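Local structure of PTS EIIA type-4 domain-containing protein (Streptococcus agalactiae NEM316, 4TKZ) at residues I16-V30 with L91-R103. The protein probably acts as the EIIA component of a sugar phosphotransferase system, relaying phosphoryl groups during sugar uptake. Numbering follows the deposited sequence. Where two conformers were deposited one is given.
Sequences ILSSLELIAGHQEYV and LNLSMLMEAVLSR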
loop_
_atom_site.group_PDB
_atom_site.type_symbol
_atom_site.label_atom_id
_atom_site.label_comp_id
_atom_site.label_asym_id
_atom_site.label_seq_id
_atom_site.Cartn_x
_atom_site.Cartn_y
_atom_site.Cartn_z
ATOM N N ILE A 16 -2.452 -1.223 -7.189
ATOM C CA ILE A 16 -1.007 -1.196 -6.940
ATOM C C ILE A 16 -0.239 -1.795 -8.126
ATOM O O ILE A 16 0.883 -1.373 -8.427
ATOM C CB ILE A 16 -0.608 -1.848 -5.589
ATOM C CG1 ILE A 16 0.799 -1.396 -5.177
ATOM C CG2 ILE A 16 -0.691 -3.370 -5.649
ATOM C CD1 ILE A 16 1.143 -1.748 -3.751
ATOM N N LEU A 17 -0.859 -2.744 -8.824
ATOM C CA LEU A 17 -0.277 -3.271 -10.058
ATOM C C LEU A 17 -0.199 -2.209 -11.151
ATOM O O LEU A 17 0.740 -2.198 -11.952
ATOM C CB LEU A 17 -1.054 -4.498 -10.556
ATOM C CG LEU A 17 -0.762 -5.777 -9.790
ATOM C CD1 LEU A 17 -1.737 -6.873 -10.212
ATOM C CD2 LEU A 17 0.687 -6.200 -10.022
ATOM N N SER A 18 -1.166 -1.294 -11.171
ATOM C CA SER A 18 -1.116 -0.186 -12.124
ATOM C C SER A 18 0.025 0.775 -11.793
ATOM O O SER A 18 0.559 1.424 -12.689
ATOM C CB SER A 18 -2.455 0.560 -12.200
ATOM O OG SER A 18 -2.656 1.393 -11.073
ATOM N N SER A 19 0.408 0.859 -10.516
ATOM C CA SER A 19 1.557 1.681 -10.118
ATOM C C SER A 19 2.830 1.079 -10.694
ATOM O O SER A 19 3.666 1.779 -11.275
ATOM C CB SER A 19 1.671 1.753 -8.593
ATOM O OG SER A 19 0.491 2.282 -8.019
ATOM N N LEU A 20 2.968 -0.226 -10.513
ATOM C CA LEU A 20 4.086 -0.998 -11.054
ATOM C C LEU A 20 4.182 -0.894 -12.583
ATOM O O LEU A 20 5.274 -0.718 -13.132
ATOM C CB LEU A 20 3.947 -2.468 -10.621
ATOM C CG LEU A 20 4.945 -3.503 -11.139
ATOM C CD1 LEU A 20 6.357 -3.172 -10.679
ATOM C CD2 LEU A 20 4.542 -4.912 -10.686
ATOM N N GLU A 21 3.042 -1.004 -13.264
ATOM C CA GLU A 21 3.005 -0.946 -14.723
ATOM C C GLU A 21 3.529 0.405 -15.187
ATOM O O GLU A 21 4.302 0.489 -16.139
ATOM C CB GLU A 21 1.569 -1.149 -15.217
ATOM C CG GLU A 21 1.243 -0.518 -16.571
ATOM C CD GLU A 21 1.414 -1.465 -17.748
ATOM O OE1 GLU A 21 2.287 -2.355 -17.691
ATOM O OE2 GLU A 21 0.664 -1.311 -18.738
ATOM N N LEU A 22 3.099 1.464 -14.506
ATOM C CA LEU A 22 3.497 2.825 -14.864
ATOM C C LEU A 22 4.985 3.064 -14.623
ATOM O O LEU A 22 5.667 3.698 -15.441
ATOM C CB LEU A 22 2.671 3.851 -14.079
ATOM C CG LEU A 22 3.048 5.305 -14.378
ATOM C CD1 LEU A 22 2.806 5.599 -15.846
ATOM C CD2 LEU A 22 2.278 6.288 -13.493
ATOM N N ILE A 23 5.483 2.565 -13.496
ATOM C CA ILE A 23 6.876 2.787 -13.119
ATOM C C ILE A 23 7.804 1.861 -13.904
ATOM O O ILE A 23 8.747 2.322 -14.540
ATOM C CB ILE A 23 7.085 2.632 -11.594
ATOM C CG1 ILE A 23 6.414 3.782 -10.840
ATOM C CG2 ILE A 23 8.568 2.592 -11.244
ATOM C CD1 ILE A 23 6.247 3.512 -9.351
ATOM N N ALA A 24 7.517 0.564 -13.891
ATOM C CA ALA A 24 8.459 -0.422 -14.427
ATOM C C ALA A 24 7.992 -1.169 -15.682
ATOM O O ALA A 24 8.779 -1.886 -16.304
ATOM C CB ALA A 24 8.831 -1.418 -13.344
ATOM N N GLY A 25 6.722 -1.025 -16.051
ATOM C CA GLY A 25 6.199 -1.738 -17.205
ATOM C C GLY A 25 5.676 -3.092 -16.767
ATOM O O GLY A 25 5.662 -3.393 -15.579
ATOM N N HIS A 26 5.261 -3.918 -17.721
ATOM C CA HIS A 26 4.682 -5.215 -17.384
ATOM C C HIS A 26 5.736 -6.215 -16.908
ATOM O O HIS A 26 6.816 -6.313 -17.489
ATOM C CB HIS A 26 3.912 -5.775 -18.579
ATOM C CG HIS A 26 3.285 -7.109 -18.318
ATOM N ND1 HIS A 26 3.825 -8.286 -18.786
ATOM C CD2 HIS A 26 2.168 -7.449 -17.635
ATOM C CE1 HIS A 26 3.066 -9.298 -18.403
ATOM N NE2 HIS A 26 2.055 -8.817 -17.701
ATOM N N GLN A 27 5.416 -6.965 -15.854
ATOM C CA GLN A 27 6.375 -7.886 -15.267
ATOM C C GLN A 27 5.883 -9.305 -15.456
ATOM O O GLN A 27 4.676 -9.520 -15.564
ATOM C CB GLN A 27 6.529 -7.588 -13.778
ATOM C CG GLN A 27 6.973 -6.164 -13.484
ATOM C CD GLN A 27 8.354 -5.871 -14.026
ATOM O OE1 GLN A 27 9.288 -6.657 -13.845
ATOM N NE2 GLN A 27 8.495 -4.737 -14.696
ATOM N N GLU A 28 6.807 -10.265 -15.514
ATOM C CA GLU A 28 6.436 -11.688 -15.560
ATOM C C GLU A 28 6.179 -12.211 -14.159
ATOM O O GLU A 28 6.782 -11.734 -13.198
ATOM C CB GLU A 28 7.555 -12.524 -16.191
ATOM C CG GLU A 28 7.995 -12.057 -17.569
ATOM C CD GLU A 28 9.474 -12.309 -17.817
ATOM O OE1 GLU A 28 9.992 -13.347 -17.342
ATOM O OE2 GLU A 28 10.119 -11.463 -18.477
ATOM N N TYR A 29 5.299 -13.205 -14.043
ATOM C CA TYR A 29 5.100 -13.884 -12.772
ATOM C C TYR A 29 4.722 -12.945 -11.634
ATOM O O TYR A 29 5.251 -13.042 -10.526
ATOM C CB TYR A 29 6.350 -14.677 -12.418
ATOM C CG TYR A 29 6.741 -15.617 -13.528
ATOM C CD1 TYR A 29 5.912 -16.669 -13.878
ATOM C CD2 TYR A 29 7.923 -15.443 -14.240
ATOM C CE1 TYR A 29 6.244 -17.534 -14.888
ATOM C CE2 TYR A 29 8.268 -16.309 -15.262
ATOM C CZ TYR A 29 7.418 -17.356 -15.573
ATOM O OH TYR A 29 7.737 -18.232 -16.583
ATOM N N VAL A 30 3.809 -12.027 -11.924
ATOM C CA VAL A 30 3.260 -11.149 -10.908
ATOM C C VAL A 30 1.761 -11.097 -11.141
ATOM O O VAL A 30 1.315 -10.641 -12.192
ATOM C CB VAL A 30 3.849 -9.716 -11.023
ATOM C CG1 VAL A 30 3.188 -8.793 -10.013
ATOM C CG2 VAL A 30 5.361 -9.735 -10.832
ATOM N N LEU A 91 1.498 -4.469 2.864
ATOM C CA LEU A 91 1.897 -4.178 1.486
ATOM C C LEU A 91 1.888 -2.691 1.165
ATOM O O LEU A 91 0.857 -2.029 1.303
ATOM C CB LEU A 91 0.975 -4.910 0.502
ATOM C CG LEU A 91 1.078 -4.501 -0.971
ATOM C CD1 LEU A 91 2.478 -4.777 -1.514
ATOM C CD2 LEU A 91 0.036 -5.235 -1.797
ATOM N N ASN A 92 3.049 -2.175 0.775
ATOM C CA ASN A 92 3.167 -0.810 0.220
ATOM C C ASN A 92 3.911 -0.860 -1.110
ATOM O O ASN A 92 4.349 -1.929 -1.522
ATOM C CB ASN A 92 3.764 0.199 1.219
ATOM C CG ASN A 92 5.130 -0.204 1.743
ATOM O OD1 ASN A 92 5.865 -0.945 1.098
ATOM N ND2 ASN A 92 5.489 0.324 2.921
ATOM N N LEU A 93 4.057 0.260 -1.819
ATOM C CA LEU A 93 4.698 0.159 -3.126
ATOM C C LEU A 93 6.178 -0.197 -2.980
ATOM O O LEU A 93 6.751 -0.841 -3.855
ATOM C CB LEU A 93 4.479 1.422 -3.982
ATOM C CG LEU A 93 4.952 1.414 -5.445
ATOM C CD1 LEU A 93 4.392 0.255 -6.229
ATOM C CD2 LEU A 93 4.584 2.734 -6.150
ATOM N N SER A 94 6.789 0.202 -1.867
ATOM C CA SER A 94 8.181 -0.148 -1.590
ATOM C C SER A 94 8.363 -1.665 -1.539
ATOM O O SER A 94 9.330 -2.201 -2.093
ATOM C CB SER A 94 8.625 0.441 -0.247
ATOM O OG SER A 94 8.788 1.846 -0.323
ATOM N N MET A 95 7.443 -2.329 -0.854
ATOM C CA MET A 95 7.469 -3.789 -0.724
ATOM C C MET A 95 7.422 -4.420 -2.113
ATOM O O MET A 95 8.223 -5.304 -2.442
ATOM C CB MET A 95 6.283 -4.257 0.126
ATOM C CG MET A 95 6.319 -5.721 0.476
ATOM S SD MET A 95 4.920 -6.176 1.501
ATOM C CE MET A 95 5.428 -5.511 3.084
ATOM N N LEU A 96 6.505 -3.932 -2.944
ATOM C CA LEU A 96 6.318 -4.480 -4.288
ATOM C C LEU A 96 7.506 -4.210 -5.201
ATOM O O LEU A 96 7.982 -5.104 -5.905
ATOM C CB LEU A 96 5.043 -3.913 -4.925
ATOM C CG LEU A 96 4.700 -4.441 -6.317
ATOM C CD1 LEU A 96 4.693 -5.985 -6.372
ATOM C CD2 LEU A 96 3.345 -3.884 -6.739
ATOM N N MET A 97 7.986 -2.973 -5.201
ATOM C CA MET A 97 9.098 -2.636 -6.077
ATOM C C MET A 97 10.347 -3.437 -5.703
ATOM O O MET A 97 11.065 -3.926 -6.576
ATOM C CB MET A 97 9.374 -1.129 -6.050
ATOM C CG MET A 97 8.262 -0.256 -6.659
ATOM S SD MET A 97 7.745 -0.721 -8.331
ATOM C CE MET A 97 9.314 -0.587 -9.196
ATOM N N GLU A 98 10.590 -3.603 -4.410
ATOM C CA GLU A 98 11.771 -4.347 -3.971
ATOM C C GLU A 98 11.713 -5.801 -4.414
ATOM O O GLU A 98 12.706 -6.358 -4.892
ATOM C CB GLU A 98 11.928 -4.291 -2.449
ATOM C CG GLU A 98 13.319 -4.754 -1.986
ATOM C CD GLU A 98 14.421 -3.806 -2.460
ATOM O OE1 GLU A 98 14.579 -2.741 -1.845
ATOM O OE2 GLU A 98 15.122 -4.124 -3.445
ATOM N N ALA A 99 10.548 -6.420 -4.255
ATOM C CA ALA A 99 10.400 -7.818 -4.642
ATOM C C ALA A 99 10.675 -7.970 -6.137
ATOM O O ALA A 99 11.419 -8.865 -6.560
ATOM C CB ALA A 99 9.013 -8.337 -4.282
ATOM N N VAL A 100 10.091 -7.074 -6.927
ATOM C CA VAL A 100 10.237 -7.115 -8.377
ATOM C C VAL A 100 11.684 -6.861 -8.801
ATOM O O VAL A 100 12.257 -7.607 -9.595
ATOM C CB VAL A 100 9.318 -6.085 -9.047
ATOM C CG1 VAL A 100 9.698 -5.890 -10.523
ATOM C CG2 VAL A 100 7.853 -6.495 -8.902
ATOM N N LEU A 101 12.283 -5.812 -8.257
ATOM C CA LEU A 101 13.625 -5.434 -8.695
ATOM C C LEU A 101 14.749 -6.316 -8.135
ATOM O O LEU A 101 15.851 -6.337 -8.681
ATOM C CB LEU A 101 13.888 -3.959 -8.390
ATOM C CG LEU A 101 13.030 -2.973 -9.183
ATOM C CD1 LEU A 101 13.174 -1.571 -8.610
ATOM C CD2 LEU A 101 13.400 -2.998 -10.668
ATOM N N SER A 102 14.478 -7.057 -7.066
ATOM C CA SER A 102 15.541 -7.837 -6.431
ATOM C C SER A 102 15.406 -9.355 -6.553
ATOM O O SER A 102 16.369 -10.082 -6.292
ATOM C CB SER A 102 15.689 -7.451 -4.954
ATOM O OG SER A 102 16.309 -6.186 -4.812
ATOM N N ARG A 103 14.231 -9.841 -6.939
ATOM C CA ARG A 103 13.997 -11.291 -6.950
ATOM C C ARG A 103 14.968 -12.037 -7.866
ATOM O O ARG A 103 15.311 -13.204 -7.618
ATOM C CB ARG A 103 12.561 -11.608 -7.353
ATOM C CG ARG A 103 12.184 -11.130 -8.748
ATOM C CD ARG A 103 10.750 -11.515 -9.060
ATOM N NE ARG A 103 10.255 -10.866 -10.271
ATOM C CZ ARG A 103 9.124 -11.210 -10.872
ATOM N NH1 ARG A 103 8.382 -12.193 -10.370
ATOM N NH2 ARG A 103 8.739 -10.584 -11.968
#
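Ile16, Leu20 and Ile23 on helix 16-24 pack against Leu93, Leu96 and Met97 of helix 93-102, their axes, 10.6 Å apart at closest approach, crossing at -52°. With CG1 turned away from its backbone N (chi1 -162°), Ile16 meets Leu96 tip to tip, Ile16 CG1 lying 3.9 Å from Leu96 CD2, while its CD1 reaches Leu91. Leu93 slides past Ile16 in the opposite direction, sets both methyls against Ser19 CB and meets Ile23 tip to tip, Leu93 CD2 lying 3.7 Å from Ile23 CD1. Met97 is folded at chi2 and chi3, which brings its SD within 3.7 Å of Leu20 CD1 and sets CE beside Ile23 CG2, with Ala24 CB a little farther off. Ser19 turns its hydroxyl to His9 O of the second subunit, so the helix pair also borders the dimer interface.

Beyond Gly25 the character changes. The bent Gln27 side chain crosses Val100 and returns its NE2 to Gly25 O. Arg103, extended from CG to NE, presents the guanidinium edge to two backbone carbonyls. Arg103 NH2 donates to Glu28 O at 2.6 Å, in both the guanidinium and the carbonyl plane, whereas Arg103 NH1 approaches Tyr29 O (3.2 Å) from above its carbonyl plane and also binds Ile2 O. Apolar packing thus joins the helices of this parallel alpha/beta fold, while Arg103, donating to successive carbonyls just before strand 30-35, ties the end of helix 93-102 to that main chain.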